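Local coordinates for MgGH51 (Meripilus giganteus, PDB 6ZPV), which probably releases terminal alpha-L-arabinofuranosyl units from arabinose-containing plant polysaccharides, as a retaining glycosidase of family GH51, at residues Ser561-Leu566 and Gly607-Tyr612; Val3-Asn8 and Thr567-Val572; Ser108-Lys113 and Phe198-Lys203. One frame throughout, in Å; residues are numbered along the deposited sequence. Where two conformers were deposited one is given.

Contact 1: Ser561-Leu566 and Gly607-Tyr612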
ATOM      1  N   SER A 561      20.468   7.228  30.488  1.00 15.01           N
ATOM      2  CA  SER A 561      21.386   6.076  30.465  1.00 14.87           C
ATOM      3  C   SER A 561      20.675   4.837  31.008  1.00 13.66           C
ATOM      4  O   SER A 561      19.837   4.955  31.930  1.00 14.95           O
ATOM      5  CB  SER A 561      22.718   6.347  31.241  1.00 18.93           C
ATOM      6  OG  SER A 561      23.450   7.332  30.520  1.00 24.17           O
ATOM      7  N   LEU A 562      21.003   3.691  30.444  1.00 12.80           N
ATOM      8  CA  LEU A 562      20.494   2.413  30.856  1.00 13.37           C
ATOM      9  C   LEU A 562      21.661   1.512  31.158  1.00 13.37           C
ATOM     10  O   LEU A 562      22.544   1.366  30.331  1.00 14.85           O
ATOM     11  CB  LEU A 562      19.619   1.780  29.766  1.00 12.93           C
ATOM     12  CG  LEU A 562      18.468   2.679  29.270  1.00 12.94           C
ATOM     13  CD1 LEU A 562      18.877   3.452  28.041  1.00 15.01           C
ATOM     14  CD2 LEU A 562      17.202   1.886  28.959  1.00 14.24           C
ATOM     15  N   THR A 563      21.628   0.874  32.323  1.00 13.27           N
ATOM     16  CA  THR A 563      22.595  -0.134  32.693  1.00 13.65           C
ATOM     17  C   THR A 563      21.902  -1.497  32.526  1.00 13.89           C
ATOM     18  O   THR A 563      21.006  -1.814  33.312  1.00 14.77           O
ATOM     19  CB  THR A 563      23.042   0.036  34.165  1.00 15.10           C
ATOM     20  OG1 THR A 563      23.458   1.389  34.454  1.00 17.59           O
ATOM     21  CG2 THR A 563      24.115  -0.986  34.485  1.00 16.68           C
ATOM     22  N   PHE A 564      22.289  -2.227  31.491  1.00 13.23           N
ATOM     23  CA  PHE A 564      21.720  -3.556  31.236  1.00 13.39           C
ATOM     24  C   PHE A 564      22.433  -4.594  32.056  1.00 13.71           C
ATOM     25  O   PHE A 564      23.680  -4.674  32.020  1.00 15.20           O
ATOM     26  CB  PHE A 564      21.788  -3.871  29.746  1.00 13.50           C
ATOM     27  CG  PHE A 564      20.828  -3.038  28.950  1.00 13.10           C
ATOM     28  CD1 PHE A 564      19.444  -3.305  28.985  1.00 13.36           C
ATOM     29  CD2 PHE A 564      21.260  -1.939  28.238  1.00 14.18           C
ATOM     30  CE1 PHE A 564      18.585  -2.483  28.282  1.00 13.94           C
ATOM     31  CE2 PHE A 564      20.373  -1.140  27.545  1.00 15.09           C
ATOM     32  CZ  PHE A 564      19.033  -1.398  27.571  1.00 13.42           C
ATOM     33  N   GLN A 565      21.651  -5.405  32.755  1.00 13.90           N
ATOM     34  CA  GLN A 565      22.149  -6.509  33.595  1.00 14.53           C
ATOM     35  C   GLN A 565      21.622  -7.811  33.022  1.00 15.33           C
ATOM     36  O   GLN A 565      20.418  -8.085  33.098  1.00 16.31           O
ATOM     37  CB  GLN A 565      21.737  -6.326  35.054  1.00 15.53           C
ATOM     38  CG  GLN A 565      22.352  -5.149  35.721  1.00 16.83           C
ATOM     39  CD  GLN A 565      23.833  -5.233  35.994  1.00 18.43           C
ATOM     40  OE1 GLN A 565      24.443  -6.252  35.702  1.00 19.34           O
ATOM     41  NE2 GLN A 565      24.365  -4.224  36.687  1.00 18.44           N
ATOM     42  N   LEU A 566      22.529  -8.578  32.448  1.00 16.51           N
ATOM     43  CA  LEU A 566      22.282  -9.883  31.803  1.00 17.50           C
ATOM     44  C   LEU A 566      23.033 -10.971  32.576  1.00 15.95           C
ATOM     45  O   LEU A 566      23.326 -12.079  31.990  1.00 18.00           O
ATOM     46  CB  LEU A 566      22.693  -9.849  30.340  1.00 18.07           C
ATOM     47  CG  LEU A 566      21.710  -9.123  29.396  1.00 18.29           C
ATOM     48  CD1 LEU A 566      21.769  -7.643  29.551  1.00 21.63           C
ATOM     49  CD2 LEU A 566      21.942  -9.520  27.999  1.00 25.71           C
ATOM     50  N   GLY A 607      28.585  -7.437  27.213  1.00 21.33           N
ATOM     51  CA  GLY A 607      28.871  -8.516  28.136  1.00 19.15           C
ATOM     52  C   GLY A 607      27.709  -8.618  29.063  1.00 17.26           C
ATOM     53  O   GLY A 607      26.577  -8.159  28.731  1.00 20.96           O
ATOM     54  N   LYS A 608      27.920  -9.260  30.191  1.00 16.67           N
ATOM     55  CA  LYS A 608      26.810  -9.467  31.130  1.00 16.71           C
ATOM     56  C   LYS A 608      26.338  -8.172  31.745  1.00 16.63           C
ATOM     57  O   LYS A 608      25.198  -8.179  32.274  1.00 17.85           O
ATOM     58  CB  LYS A 608      27.151 -10.532  32.169  1.00 18.27           C
ATOM     59  CG  LYS A 608      27.095 -11.949  31.626  1.00 20.77           C
ATOM     60  CD  LYS A 608      27.532 -13.038  32.564  1.00 20.77           C
ATOM     61  CE  LYS A 608      27.287 -14.406  32.009  1.00 24.17           C
ATOM     62  NZ  LYS A 608      27.684 -15.451  33.005  1.00 26.82           N
ATOM     63  N   THR A 609      27.170  -7.142  31.767  1.00 15.66           N
ATOM     64  CA  THR A 609      26.752  -5.810  32.236  1.00 14.72           C
ATOM     65  C   THR A 609      27.279  -4.817  31.212  1.00 15.15           C
ATOM     66  O   THR A 609      28.507  -4.828  30.924  1.00 15.26           O
ATOM     67  CB  THR A 609      27.330  -5.489  33.651  1.00 15.04           C
ATOM     68  OG1 THR A 609      26.886  -6.490  34.570  1.00 17.57           O
ATOM     69  CG2 THR A 609      26.878  -4.123  34.114  1.00 16.49           C
ATOM     70  N   PHE A 610      26.447  -3.896  30.737  1.00 13.69           N
ATOM     71  CA  PHE A 610      26.926  -2.830  29.856  1.00 14.03           C
ATOM     72  C   PHE A 610      25.985  -1.653  29.955  1.00 13.04           C
ATOM     73  O   PHE A 610      24.813  -1.853  30.387  1.00 14.44           O
ATOM     74  CB  PHE A 610      27.168  -3.368  28.435  1.00 14.90           C
ATOM     75  CG  PHE A 610      25.921  -3.842  27.730  1.00 14.53           C
ATOM     76  CD1 PHE A 610      25.552  -5.139  27.866  1.00 15.96           C
ATOM     77  CD2 PHE A 610      25.140  -3.000  26.978  1.00 17.74           C
ATOM     78  CE1 PHE A 610      24.451  -5.619  27.227  1.00 19.31           C
ATOM     79  CE2 PHE A 610      24.022  -3.489  26.345  1.00 22.20           C
ATOM     80  CZ  PHE A 610      23.654  -4.803  26.506  1.00 21.12           C
ATOM     81  N   THR A 611      26.448  -0.512  29.520  1.00 13.30           N
ATOM     82  CA  THR A 611      25.691   0.734  29.672  1.00 13.32           C
ATOM     83  C   THR A 611      25.492   1.375  28.315  1.00 13.70           C
ATOM     84  O   THR A 611      26.433   1.439  27.521  1.00 16.16           O
ATOM     85  CB  THR A 611      26.411   1.655  30.670  1.00 13.90           C
ATOM     86  OG1 THR A 611      26.528   0.978  31.918  1.00 15.07           O
ATOM     87  CG2 THR A 611      25.724   2.981  30.812  1.00 15.45           C
ATOM     88  N   TYR A 612      24.299   1.914  28.087  1.00 13.74           N
ATOM     89  CA  TYR A 612      23.998   2.657  26.852  1.00 13.32           C
ATOM     90  C   TYR A 612      23.430   4.023  27.218  1.00 13.66           C
ATOM     91  O   TYR A 612      22.488   4.079  28.054  1.00 14.23           O
ATOM     92  CB  TYR A 612      22.995   1.876  25.978  1.00 13.72           C
ATOM     93  CG  TYR A 612      22.647   2.620  24.710  1.00 13.06           C
ATOM     94  CD1 TYR A 612      23.612   2.912  23.761  1.00 13.65           C
ATOM     95  CD2 TYR A 612      21.355   3.030  24.450  1.00 12.76           C
ATOM     96  CE1 TYR A 612      23.291   3.576  22.610  1.00 13.76           C
ATOM     97  CE2 TYR A 612      21.007   3.694  23.298  1.00 12.79           C
ATOM     98  CZ  TYR A 612      22.000   3.982  22.361  1.00 12.54           C
ATOM     99  OH  TYR A 612      21.719   4.653  21.200  1.00 13.60           O
TER
HETATM  100  O   HOH W   1      25.924   2.430  34.216  1.00 17.48           O
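Phe564 and Phe610 meet across an antiparallel strand pair, 560-565 beside 609-614, in the small three-stranded sheet of the C-terminal beta-sandwich domain. Leu562 with Tyr612 and Phe564 with Phe610 are hydrogen-bonded pairs, each joined in both directions; the bond from Phe564 N to Phe610 O is 2.8 Å long. Beyond the strand end, Leu566 N still donates to Lys608 O. The alternation of the strands sends Leu562, Phe564, Phe610 and Tyr612 to the inner face, where Ile550 and Ile552 of strand 547-554 cover the aromatic groups.

On that face Phe610 holds CG between its backbone N and carbonyl carbon (chi1 65°), which swings the ring towards the partner strand. One ring face therefore receives Phe564 CB, 4.0 Å from the Phe610 ring centroid, in a CH-pi contact. The two rings themselves meet obliquely, their planes 33° apart, with Phe564 CD2 3.7 Å from Phe610 CE2. Tyr612 touches the edge of the Phe564 ring through its CB, while its hydroxyl reaches away to Ser620.

The other face carries threonines, whose beta-branching suits an extended strand, and Gln565. Bent at chi2 (-70°), the Gln565 chain folds its amide across to Thr609, whose OG1 donates to Gln565 OE1 at 2.7 Å. Thr609 CG2 rests against the same amide, 3.6 Å from Gln565 NE2. A leucine in place of Gln565 would probably leave the Thr609 hydroxyl without this acceptor and free to turn. Thr563 and Thr611 are a non-hydrogen-bonded pair with their hydroxyls 4.0 Å apart, OG1 to OG1. One water spans them, 2.7 Å from Thr563 OG1 and 2.8 Å from Thr611 OG1.

Contact 2: Val3-Asn8 and Thr567-Val572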
ATOM      1  N   VAL A   3      18.279  -1.954  33.985  1.00 13.45           N
ATOM      2  CA  VAL A   3      17.338  -2.873  33.323  1.00 13.27           C
ATOM      3  C   VAL A   3      17.851  -4.281  33.476  1.00 13.05           C
ATOM      4  O   VAL A   3      18.879  -4.648  32.863  1.00 13.27           O
ATOM      5  CB  VAL A   3      17.157  -2.521  31.844  1.00 13.50           C
ATOM      6  CG1 VAL A   3      16.184  -3.466  31.207  1.00 13.97           C
ATOM      7  CG2 VAL A   3      16.672  -1.101  31.673  1.00 14.89           C
ATOM      8  N   THR A   4      17.185  -5.064  34.321  1.00 14.05           N
ATOM      9  CA  THR A   4      17.551  -6.457  34.548  1.00 14.55           C
ATOM     10  C   THR A   4      16.772  -7.310  33.565  1.00 13.96           C
ATOM     11  O   THR A   4      15.523  -7.204  33.524  1.00 14.41           O
ATOM     12  CB  THR A   4      17.277  -6.831  36.000  1.00 16.32           C
ATOM     13  OG1 THR A   4      18.112  -6.027  36.843  1.00 18.16           O
ATOM     14  CG2 THR A   4      17.578  -8.298  36.270  1.00 18.80           C
ATOM     15  N   VAL A   5      17.443  -8.210  32.863  1.00 14.41           N
ATOM     16  CA  VAL A   5      16.843  -9.056  31.815  1.00 13.87           C
ATOM     17  C   VAL A   5      16.651 -10.451  32.365  1.00 15.20           C
ATOM     18  O   VAL A   5      17.631 -11.065  32.832  1.00 15.79           O
ATOM     19  CB  VAL A   5      17.712  -9.058  30.558  1.00 15.01           C
ATOM     20  CG1 VAL A   5      17.003  -9.842  29.489  1.00 16.01           C
ATOM     21  CG2 VAL A   5      18.006  -7.613  30.128  1.00 16.61           C
ATOM     22  N   ASN A   6      15.442 -10.968  32.338  1.00 14.30           N
ATOM     23  CA  ASN A   6      15.188 -12.351  32.766  1.00 14.87           C
ATOM     24  C   ASN A   6      15.704 -13.306  31.703  1.00 16.29           C
ATOM     25  O   ASN A   6      15.414 -13.132  30.494  1.00 17.44           O
ATOM     26  CB  ASN A   6      13.683 -12.518  32.985  1.00 16.27           C
ATOM     27  CG  ASN A   6      13.275 -13.704  33.825  1.00 18.48           C
ATOM     28  OD1 ASN A   6      13.783 -14.813  33.657  1.00 17.92           O
ATOM     29  ND2 ASN A   6      12.300 -13.419  34.683  1.00 28.81           N
ATOM     30  N   LYS A   7      16.420 -14.344  32.128  1.00 16.08           N
ATOM     31  CA  LYS A   7      16.898 -15.374  31.206  1.00 17.14           C
ATOM     32  C   LYS A   7      15.769 -16.264  30.694  1.00 15.89           C
ATOM     33  O   LYS A   7      15.992 -16.984  29.727  1.00 18.91           O
ATOM     34  CB  LYS A   7      17.979 -16.252  31.819  1.00 21.28           C
ATOM     35  CG  LYS A   7      17.493 -17.138  32.958  1.00 23.99           C
ATOM     36  CD  LYS A   7      18.524 -18.152  33.477  1.00 36.97           C
ATOM     37  CE  LYS A   7      18.095 -18.821  34.762  1.00 57.65           C
ATOM     38  NZ  LYS A   7      16.870 -19.632  34.560  1.00 70.53           N
ATOM     39  N   ASN A   8      14.626 -16.280  31.346  1.00 15.20           N
ATOM     40  CA  ASN A   8      13.504 -17.174  31.006  1.00 14.70           C
ATOM     41  C   ASN A   8      12.470 -16.442  30.171  1.00 13.70           C
ATOM     42  O   ASN A   8      11.782 -15.556  30.694  1.00 14.64           O
ATOM     43  CB  ASN A   8      12.855 -17.708  32.245  1.00 16.81           C
ATOM     44  CG  ASN A   8      13.742 -18.629  33.040  1.00 18.38           C
ATOM     45  OD1 ASN A   8      14.547 -19.393  32.472  1.00 20.84           O
ATOM     46  ND2 ASN A   8      13.593 -18.530  34.338  1.00 25.16           N
ATOM     47  N   THR A 567      23.269 -10.767  33.872  1.00 16.62           N
ATOM     48  CA  THR A 567      24.040 -11.749  34.655  1.00 18.45           C
ATOM     49  C   THR A 567      23.271 -13.064  34.873  1.00 19.31           C
ATOM     50  O   THR A 567      23.919 -14.039  35.264  1.00 20.58           O
ATOM     51  CB  THR A 567      24.406 -11.124  35.991  1.00 20.72           C
ATOM     52  OG1 THR A 567      23.251 -10.720  36.684  1.00 27.61           O
ATOM     53  CG2 THR A 567      25.376  -9.976  35.794  1.00 24.55           C
ATOM     54  N   GLN A 568      21.965 -13.130  34.640  1.00 18.19           N
ATOM     55  CA  GLN A 568      21.243 -14.410  34.771  1.00 18.21           C
ATOM     56  C   GLN A 568      21.671 -15.402  33.688  1.00 17.81           C
ATOM     57  O   GLN A 568      21.481 -16.624  33.851  1.00 19.10           O
ATOM     58  CB  GLN A 568      19.721 -14.214  34.684  1.00 18.92           C
ATOM     59  CG  GLN A 568      19.179 -13.479  35.900  1.00 20.20           C
ATOM     60  CD  GLN A 568      17.695 -13.250  35.776  1.00 19.55           C
ATOM     61  OE1 GLN A 568      16.990 -14.021  35.071  1.00 19.48           O
ATOM     62  NE2 GLN A 568      17.223 -12.212  36.471  1.00 20.43           N
ATOM     63  N   PHE A 569      22.097 -14.907  32.541  1.00 17.27           N
ATOM     64  CA  PHE A 569      22.447 -15.774  31.400  1.00 17.66           C
ATOM     65  C   PHE A 569      23.739 -16.544  31.691  1.00 17.96           C
ATOM     66  O   PHE A 569      24.602 -16.143  32.503  1.00 19.87           O
ATOM     67  CB  PHE A 569      22.572 -14.956  30.116  1.00 18.08           C
ATOM     68  CG  PHE A 569      21.267 -14.330  29.641  1.00 18.64           C
ATOM     69  CD1 PHE A 569      20.771 -13.126  30.153  1.00 26.17           C
ATOM     70  CD2 PHE A 569      20.455 -15.009  28.795  1.00 23.24           C
ATOM     71  CE1 PHE A 569      19.542 -12.616  29.812  1.00 25.17           C
ATOM     72  CE2 PHE A 569      19.227 -14.459  28.388  1.00 22.73           C
ATOM     73  CZ  PHE A 569      18.796 -13.238  28.885  1.00 22.64           C
ATOM     74  N   ASN A 570      23.889 -17.664  31.021  1.00 18.57           N
ATOM     75  CA  ASN A 570      25.154 -18.436  31.009  0.50 19.33           C
ATOM     76  C   ASN A 570      26.264 -17.660  30.309  1.00 20.32           C
ATOM     77  O   ASN A 570      27.421 -17.592  30.850  1.00 22.11           O
ATOM     78  CB  ASN A 570      24.957 -19.772  30.320  0.50 22.47           C
ATOM     79  CG  ASN A 570      23.987 -20.616  31.097  0.50 28.16           C
ATOM     80  OD1 ASN A 570      24.216 -20.852  32.269  0.50 34.40           O
ATOM     81  ND2 ASN A 570      22.896 -21.019  30.478  0.50 30.22           N
ATOM     82  N   SER A 571      25.974 -17.162  29.134  1.00 20.11           N
ATOM     83  CA  SER A 571      26.964 -16.423  28.321  1.00 21.65           C
ATOM     84  C   SER A 571      26.312 -15.251  27.628  1.00 19.26           C
ATOM     85  O   SER A 571      25.119 -15.369  27.184  1.00 19.10           O
ATOM     86  CB  SER A 571      27.635 -17.280  27.362  1.00 28.82           C
ATOM     87  OG  SER A 571      26.722 -17.843  26.476  1.00 36.23           O
ATOM     88  N   VAL A 572      27.054 -14.168  27.443  1.00 19.12           N
ATOM     89  CA  VAL A 572      26.636 -13.004  26.618  1.00 18.16           C
ATOM     90  C   VAL A 572      27.877 -12.653  25.791  1.00 17.44           C
ATOM     91  O   VAL A 572      29.038 -12.595  26.323  1.00 19.95           O
ATOM     92  CB  VAL A 572      26.187 -11.800  27.452  1.00 18.64           C
ATOM     93  CG1 VAL A 572      25.828 -10.578  26.612  1.00 18.25           C
ATOM     94  CG2 VAL A 572      25.072 -12.196  28.392  1.00 20.04           C
TER
HETATM   95  O   HOH W   2      20.075 -10.993  34.032  1.00 19.31           O
HETATM   96  O   HOH W   3      14.937 -15.507  36.177  1.00 31.95           O
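Lys7 and Gln568 make the one direct hydrogen bond between the segments. Lys7 N donates to Gln568 OE1 over 3.0 Å, and the donor stands 43° out of the amide's carbonyl plane, so it does not use a lone-pair direction. Glutamine suits the place because its chain, extended beyond CG, is long enough to bring a carbonyl oxygen to the backbone of the other segment.

Water completes the polar network. One molecule donates to both Gln568 OE1, at 2.8 Å, and Asn6 OD1, reconciling two acceptors that lie only 3.6 Å apart, OE1 to OD1. The two side-chain amides are steeply turned, their planes 73° apart. Asn6 OD1 also accepts from Asn8 N at 2.9 Å, closing an Asx turn that ties the Asn6 side chain to the backbone two residues on. A second water accepts from Gln568 N and donates to Val5 O, 2.7 Å away.

The apolar contacts centre on Phe569. Lys7 CA sits over one face of its ring, 4.0 Å from the Phe569 centroid, in a CH-pi contact, whereas Val5 CG1 comes in at the ring edge, 3.8 Å from Phe569 CE1. Val5 also packs on Leu566 and Ile539, which explains a branched aliphatic residue at this buried position. Starting its chain at chi1 67°, CG flanked by N and C, Lys7 lays its methylenes across the Gln568 chain at about a right angle, CB to CB 3.9 Å. Its charged end turns away to Asn8 OD1.

Here the extreme N-terminus, as it leaves the parallel pairing of strand 2-4 with strand 560-565, is fastened to the loop between strands 560-565 and 575-582: an Asx turn docked on a loop at the margin of the C-terminal beta-sandwich.

Contact 3: Ser108-Lys113 and Phe198-Lys203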
ATOM      1  N   SER A 108      17.464   4.966 -19.363  1.00 16.62           N
ATOM      2  CA  SER A 108      18.110   4.237 -20.459  1.00 19.30           C
ATOM      3  C   SER A 108      18.366   2.773 -20.184  1.00 17.55           C
ATOM      4  O   SER A 108      18.611   2.026 -21.161  1.00 21.96           O
ATOM      5  CB  SER A 108      19.486   4.928 -20.833  1.00 21.74           C
ATOM      6  OG  SER A 108      20.406   4.745 -19.738  1.00 24.03           O
ATOM      7  N   THR A 109      18.371   2.354 -18.933  1.00 16.89           N
ATOM      8  CA  THR A 109      18.595   0.943 -18.623  1.00 17.09           C
ATOM      9  C   THR A 109      17.281   0.157 -18.638  1.00 15.81           C
ATOM     10  O   THR A 109      17.337  -1.065 -18.412  1.00 19.32           O
ATOM     11  CB  THR A 109      19.306   0.790 -17.268  1.00 20.30           C
ATOM     12  OG1 THR A 109      18.432   1.081 -16.198  1.00 19.69           O
ATOM     13  CG2 THR A 109      20.584   1.608 -17.175  1.00 23.35           C
ATOM     14  N   TRP A 110      16.141   0.812 -18.880  1.00 14.45           N
ATOM     15  CA  TRP A 110      14.814   0.180 -18.830  1.00 13.96           C
ATOM     16  C   TRP A 110      14.234  -0.027 -20.224  1.00 14.23           C
ATOM     17  O   TRP A 110      14.266   0.884 -21.073  1.00 14.85           O
ATOM     18  CB  TRP A 110      13.855   1.020 -17.993  1.00 13.61           C
ATOM     19  CG  TRP A 110      14.156   1.092 -16.540  1.00 14.13           C
ATOM     20  CD1 TRP A 110      15.177   0.505 -15.859  1.00 15.70           C
ATOM     21  CD2 TRP A 110      13.420   1.821 -15.567  1.00 14.50           C
ATOM     22  NE1 TRP A 110      15.130   0.796 -14.528  1.00 17.12           N
ATOM     23  CE2 TRP A 110      14.074   1.638 -14.315  1.00 17.08           C
ATOM     24  CE3 TRP A 110      12.301   2.624 -15.621  1.00 15.15           C
ATOM     25  CZ2 TRP A 110      13.607   2.221 -13.130  1.00 16.49           C
ATOM     26  CZ3 TRP A 110      11.843   3.215 -14.473  1.00 17.05           C
ATOM     27  CH2 TRP A 110      12.500   3.030 -13.249  1.00 18.47           C
ATOM     28  N   THR A 111      13.599  -1.179 -20.433  1.00 14.46           N
ATOM     29  CA  THR A 111      12.704  -1.455 -21.557  1.00 13.98           C
ATOM     30  C   THR A 111      11.293  -1.200 -21.069  1.00 13.44           C
ATOM     31  O   THR A 111      10.911  -1.742 -20.030  1.00 14.85           O
ATOM     32  CB  THR A 111      12.891  -2.869 -22.105  1.00 16.98           C
ATOM     33  OG1 THR A 111      14.208  -2.999 -22.607  1.00 20.45           O
ATOM     34  CG2 THR A 111      11.898  -3.170 -23.195  1.00 19.69           C
ATOM     35  N   TYR A 112      10.523  -0.462 -21.810  1.00 13.02           N
ATOM     36  CA  TYR A 112       9.105  -0.161 -21.514  1.00 12.25           C
ATOM     37  C   TYR A 112       8.241  -0.920 -22.485  1.00 12.69           C
ATOM     38  O   TYR A 112       8.617  -1.166 -23.631  1.00 13.76           O
ATOM     39  CB  TYR A 112       8.816   1.332 -21.618  1.00 13.14           C
ATOM     40  CG  TYR A 112       9.620   2.216 -20.707  1.00 11.92           C
ATOM     41  CD1 TYR A 112      10.953   2.485 -20.925  1.00 12.88           C
ATOM     42  CD2 TYR A 112       9.035   2.818 -19.592  1.00 12.55           C
ATOM     43  CE1 TYR A 112      11.685   3.322 -20.112  1.00 12.77           C
ATOM     44  CE2 TYR A 112       9.770   3.640 -18.731  1.00 13.62           C
ATOM     45  CZ  TYR A 112      11.087   3.914 -19.018  1.00 13.36           C
ATOM     46  OH  TYR A 112      11.846   4.740 -18.190  1.00 14.15           O
ATOM     47  N   LYS A 113       7.057  -1.291 -22.019  1.00 13.06           N
ATOM     48  CA  LYS A 113       6.002  -1.950 -22.825  1.00 12.71           C
ATOM     49  C   LYS A 113       4.845  -0.998 -23.029  1.00 12.36           C
ATOM     50  O   LYS A 113       4.154  -0.679 -22.055  1.00 12.78           O
ATOM     51  CB  LYS A 113       5.573  -3.258 -22.235  1.00 14.17           C
ATOM     52  CG  LYS A 113       6.642  -4.354 -22.207  1.00 18.22           C
ATOM     53  CD  LYS A 113       6.072  -5.608 -21.545  1.00 25.52           C
ATOM     54  CE  LYS A 113       6.834  -6.891 -21.704  1.00 39.01           C
ATOM     55  NZ  LYS A 113       8.096  -6.684 -22.416  1.00 55.74           N
ATOM     56  N   PHE A 198       4.150   0.365 -19.303  1.00 11.47           N
ATOM     57  CA  PHE A 198       4.820  -0.220 -18.129  1.00 11.43           C
ATOM     58  C   PHE A 198       6.319  -0.132 -18.229  1.00 11.44           C
ATOM     59  O   PHE A 198       6.884  -0.392 -19.311  1.00 12.74           O
ATOM     60  CB  PHE A 198       4.458  -1.706 -17.928  1.00 11.86           C
ATOM     61  CG  PHE A 198       3.257  -1.955 -17.060  1.00 11.27           C
ATOM     62  CD1 PHE A 198       1.992  -1.549 -17.452  1.00 12.30           C
ATOM     63  CD2 PHE A 198       3.358  -2.569 -15.844  1.00 12.04           C
ATOM     64  CE1 PHE A 198       0.894  -1.761 -16.638  1.00 12.37           C
ATOM     65  CE2 PHE A 198       2.282  -2.788 -15.020  1.00 12.16           C
ATOM     66  CZ  PHE A 198       1.033  -2.380 -15.462  1.00 11.74           C
ATOM     67  N   PRO A 199       7.009   0.167 -17.125  1.00 11.42           N
ATOM     68  CA  PRO A 199       8.443  -0.054 -17.012  1.00 12.14           C
ATOM     69  C   PRO A 199       8.710  -1.509 -16.684  1.00 12.08           C
ATOM     70  O   PRO A 199       7.763  -2.276 -16.464  1.00 12.56           O
ATOM     71  CB  PRO A 199       8.781   0.839 -15.796  1.00 12.55           C
ATOM     72  CG  PRO A 199       7.596   0.576 -14.858  1.00 12.41           C
ATOM     73  CD  PRO A 199       6.403   0.422 -15.793  1.00 11.81           C
ATOM     74  N   PRO A 200       9.979  -1.942 -16.539  1.00 13.47           N
ATOM     75  CA  PRO A 200      10.241  -3.228 -15.939  1.00 14.24           C
ATOM     76  C   PRO A 200       9.547  -3.310 -14.581  1.00 14.01           C
ATOM     77  O   PRO A 200       9.547  -2.317 -13.837  1.00 15.10           O
ATOM     78  CB  PRO A 200      11.819  -3.259 -15.828  1.00 15.69           C
ATOM     79  CG  PRO A 200      12.262  -2.300 -16.903  1.00 16.64           C
ATOM     80  CD  PRO A 200      11.223  -1.196 -16.884  1.00 14.90           C
ATOM     81  N   THR A 201       9.080  -4.478 -14.179  1.00 13.42           N
ATOM     82  CA  THR A 201       8.340  -4.633 -12.930  1.00 12.81           C
ATOM     83  C   THR A 201       9.105  -5.446 -11.893  1.00 12.65           C
ATOM     84  O   THR A 201       9.995  -6.237 -12.236  1.00 13.46           O
ATOM     85  CB  THR A 201       6.975  -5.244 -13.224  1.00 12.91           C
ATOM     86  OG1 THR A 201       7.180  -6.490 -13.868  1.00 14.39           O
ATOM     87  CG2 THR A 201       6.062  -4.323 -13.990  1.00 13.84           C
ATOM     88  N   PHE A 202       8.700  -5.317 -10.651  1.00 12.65           N
ATOM     89  CA  PHE A 202       9.229  -6.170  -9.556  1.00 12.77           C
ATOM     90  C   PHE A 202       9.046  -7.632  -9.928  1.00 12.47           C
ATOM     91  O   PHE A 202       7.937  -8.063 -10.311  1.00 12.46           O
ATOM     92  CB  PHE A 202       8.472  -5.791  -8.291  1.00 12.47           C
ATOM     93  CG  PHE A 202       8.924  -6.494  -7.047  1.00 12.00           C
ATOM     94  CD1 PHE A 202      10.189  -6.289  -6.507  1.00 13.40           C
ATOM     95  CD2 PHE A 202       8.088  -7.394  -6.383  1.00 13.27           C
ATOM     96  CE1 PHE A 202      10.580  -6.906  -5.334  1.00 13.92           C
ATOM     97  CE2 PHE A 202       8.515  -7.993  -5.218  1.00 13.73           C
ATOM     98  CZ  PHE A 202       9.749  -7.779  -4.693  1.00 15.10           C
ATOM     99  N   LYS A 203      10.108  -8.403  -9.838  1.00 12.86           N
ATOM    100  CA  LYS A 203      10.125  -9.846 -10.142  1.00 13.93           C
ATOM    101  C   LYS A 203       9.628 -10.116 -11.561  1.00 13.92           C
ATOM    102  O   LYS A 203       9.227 -11.240 -11.872  1.00 14.87           O
ATOM    103  CB  LYS A 203       9.334 -10.644  -9.101  1.00 14.96           C
ATOM    104  CG  LYS A 203       9.907 -10.504  -7.715  1.00 19.52           C
ATOM    105  CD  LYS A 203      11.221 -11.076  -7.455  1.00 26.30           C
ATOM    106  CE  LYS A 203      11.493 -11.057  -5.953  1.00 28.39           C
ATOM    107  NZ  LYS A 203      12.928 -11.244  -5.723  1.00 41.27           N
TER
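Lys113 and Phe198 are bound by two backbone hydrogen bonds, Lys113 N to Phe198 O and Phe198 N to Lys113 O, each 2.9 Å long. They form an antiparallel hydrogen-bonded pair at the start of strand 112-119 and the end of strand 189-198, neighbours in a five-stranded antiparallel sheet. Phe198 O also takes a CA-H...O contact from Tyr112 CA at 3.1 Å.

Beyond the pair, proline replaces bonding by packing. Pro200, lacking an N-H, cannot make the next bond to Thr111 O; its CD lies 3.2 Å from Thr111 O instead, and Trp110 CB lies 3.6 Å from Pro200 CD. Trp110 holds CG anti to its carbonyl carbon (chi1 -67°), which lays the indole alongside Pro199, CE3 to CB 4.0 Å. Tyr112 crosses Pro199 at about a right angle, its CD2 3.9 Å from Pro199 CA, and its hydroxyl is hydrogen-bonded to Lys105 O and Asp107 N, fixing the far end of the ring.

The rigid proline pair sits where the chain leaves this sheet and heads for helix 211-219; Trp110 packs on both prolines, and Tyr112 touches Pro199 alone. The chemistry implies a seam that changes in kind: the backbone bonds stop at Lys113 and Phe198, and beyond them the contact consists of apolar proline-aromatic packing, consistent with the loss of a donor at Pro200.

Contacts 1 and 2 adjoin, with centres about 11 Å apart, and share one sheet: strand 560-565 lies between strands 2-4 and 609-614, and Val3 exchanges backbone bonds with Thr563 and Gln565. Lys608 adds a tie through Asn570 O. Both are partly buried, but contact 1 is a regular strand pair with an aromatic inner face, whereas contact 2, mostly loop against loop, combines a side-chain amide, bridging waters and packing on Phe569. Contact 3 is a surface contact about 50 Å from either, centre to centre, in a different sheet, and nested along the chain inside the loop closed by contact 2. Its backbone pairing is brief and gives way to proline-aromatic packing.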